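PDB 6SCE: uncharacterized protein from Thermus thermophilus HB8, which is a CRISPR ancillary DNA nuclease of the type III defence system, with CARF domains, activated by cyclic oligoadenylate. Local coordinates for residues E582-M587 with N630-R635. Numbering follows the deposited sequence.
Sequences EARGLM and NPAPRR. With nucleotides of chain B.
Where a loop leads into strand 584-592 of the mixed sheet in the C-terminal, probably nuclease, part of the chain, Glu582 in the loop and Arg584 at the strand's start grip the C-terminal tail beside A4 of chain B, probably part of the cyclic oligoadenylate activator. Strand 551-558 flanks Arg584 on one side, and its Trp553 touches both Arg584 and Ala632. The carboxylate of Glu582 divides its oxygens between backbone and side chain of Arg634. OE1 takes a nearly straight hydrogen bond (171°) from Arg634 N at 2.8 Å, met from above the carboxylate plane, while OE2 forms a salt bridge with Arg634 NH2 at 2.9 Å. This is not an edge-on bidentate pairing: the carboxylate lies over one face of the guanidinium, the two planes 83° apart. Trp42 makes a cation-pi contact with the same arginine. The turn about CB-CG in Glu582 (chi2 -52°) brings the carboxylate to Arg634, and CG itself rests 3.6 Å from C6 of A4 of chain B. Pro633, which follows a cis peptide bond, sets its CB 3.7 Å from Glu582 CB. Just before it, Ala632 CB lies over one face of the Arg584 guanidinium, 3.8 Å above its centre. Arg584 NH1 donates a hydrogen bond to Asn630 O at 2.7 Å, in the carbonyl plane, and NH2 adds a weak one to the same oxygen at 3.3 Å.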
# COMPACT_ATOMS: atom_id res chain seq x y z
N GLU A 582 5.53 2.70 2.57
CA GLU A 582 6.81 3.21 3.02
C GLU A 582 6.72 3.72 4.46
O GLU A 582 7.69 4.27 4.98
CB GLU A 582 7.35 4.28 2.09
CG GLU A 582 7.67 3.75 0.68
CD GLU A 582 8.58 2.54 0.74
OE1 GLU A 582 9.61 2.62 1.47
OE2 GLU A 582 8.24 1.51 0.13
N ALA A 583 5.56 3.55 5.10
CA ALA A 583 5.36 4.10 6.44
C ALA A 583 6.10 3.25 7.48
O ALA A 583 6.41 2.07 7.25
CB ALA A 583 3.87 4.18 6.76
N ARG A 584 6.37 3.85 8.63
CA ARG A 584 7.02 3.12 9.71
C ARG A 584 6.37 3.46 11.03
O ARG A 584 5.64 4.43 11.14
CB ARG A 584 8.51 3.47 9.79
CG ARG A 584 9.31 3.24 8.52
CD ARG A 584 9.48 1.76 8.20
NE ARG A 584 10.20 1.61 6.93
CZ ARG A 584 11.52 1.66 6.77
NH1 ARG A 584 12.34 1.83 7.83
NH2 ARG A 584 12.05 1.54 5.55
N GLY A 585 6.67 2.64 12.04
CA GLY A 585 6.17 2.89 13.38
C GLY A 585 7.37 3.08 14.29
O GLY A 585 8.30 2.28 14.26
N LEU A 586 7.37 4.15 15.08
CA LEU A 586 8.43 4.39 16.04
C LEU A 586 7.92 3.93 17.41
O LEU A 586 6.91 4.42 17.89
CB LEU A 586 8.81 5.85 16.07
CG LEU A 586 10.00 6.21 16.97
CD1 LEU A 586 11.27 5.57 16.44
CD2 LEU A 586 10.12 7.72 17.07
N MSE A 587 8.61 2.97 18.00
CA MSE A 587 8.18 2.35 19.25
C MSE A 587 9.17 2.80 20.29
O MSE A 587 10.35 2.44 20.20
CB MSE A 587 8.18 0.83 19.11
CG MSE A 587 7.59 0.34 17.79
SE MSE A 587 5.64 0.54 17.87
CE MSE A 587 5.22 -1.01 19.00
N ASN A 630 17.45 1.66 8.27
CA ASN A 630 16.72 1.30 7.03
C ASN A 630 15.93 2.54 6.60
O ASN A 630 14.78 2.71 7.02
CB ASN A 630 15.76 0.13 7.26
CG ASN A 630 16.47 -1.16 7.63
OD1 ASN A 630 17.56 -1.46 7.13
ND2 ASN A 630 15.86 -1.95 8.53
N PRO A 631 16.55 3.42 5.79
CA PRO A 631 15.94 4.73 5.48
C PRO A 631 14.50 4.65 4.95
O PRO A 631 14.18 3.78 4.15
CB PRO A 631 16.88 5.32 4.42
CG PRO A 631 18.18 4.62 4.62
CD PRO A 631 17.85 3.24 5.11
N ALA A 632 13.64 5.55 5.43
CA ALA A 632 12.24 5.64 5.00
C ALA A 632 12.05 7.01 4.40
O ALA A 632 12.41 8.00 5.03
CB ALA A 632 11.31 5.46 6.19
N PRO A 633 11.46 7.12 3.20
CA PRO A 633 10.99 5.98 2.37
C PRO A 633 12.11 5.33 1.56
O PRO A 633 13.15 5.96 1.36
CB PRO A 633 10.03 6.67 1.39
CG PRO A 633 10.66 8.00 1.18
CD PRO A 633 11.21 8.41 2.54
N ARG A 634 11.91 4.11 1.09
CA ARG A 634 12.94 3.41 0.30
C ARG A 634 12.97 3.95 -1.12
O ARG A 634 11.92 4.27 -1.68
CB ARG A 634 12.67 1.90 0.26
CG ARG A 634 12.72 1.24 1.62
CD ARG A 634 12.44 -0.26 1.55
NE ARG A 634 11.05 -0.60 1.90
CZ ARG A 634 10.04 -0.79 1.04
NH1 ARG A 634 8.84 -1.12 1.51
NH2 ARG A 634 10.21 -0.63 -0.27
N ARG A 635 14.17 4.08 -1.68
CA ARG A 635 14.33 4.39 -3.11
C ARG A 635 14.51 3.07 -3.85
O ARG A 635 15.46 2.35 -3.57
CB ARG A 635 15.55 5.25 -3.35
CG ARG A 635 15.45 6.67 -2.85
CD ARG A 635 16.68 7.46 -3.28
NE ARG A 635 16.55 8.87 -2.92
CZ ARG A 635 17.43 9.82 -3.25
NH1 ARG A 635 18.51 9.52 -3.96
NH2 ARG A 635 17.22 11.07 -2.86
P A B 4 -0.22 1.45 -5.70
OP1 A B 4 0.26 0.42 -4.74
OP2 A B 4 -1.02 2.62 -5.19
O5' A B 4 1.05 1.98 -6.53
C5' A B 4 1.94 2.90 -5.87
C4' A B 4 3.30 2.75 -6.49
O4' A B 4 4.14 3.88 -6.09
C3' A B 4 4.03 1.49 -6.04
O3' A B 4 4.89 0.91 -7.02
C2' A B 4 4.89 2.05 -4.90
O2' A B 4 5.97 1.20 -4.57
C1' A B 4 5.32 3.36 -5.52
N9 A B 4 5.88 4.33 -4.58
C8 A B 4 7.07 4.98 -4.76
N7 A B 4 7.39 5.76 -3.76
C5 A B 4 6.36 5.58 -2.84
C6 A B 4 6.11 6.13 -1.56
N6 A B 4 6.94 6.97 -0.93
N1 A B 4 4.99 5.72 -0.91
C2 A B 4 4.18 4.85 -1.53
N3 A B 4 4.30 4.29 -2.73
C4 A B 4 5.41 4.70 -3.35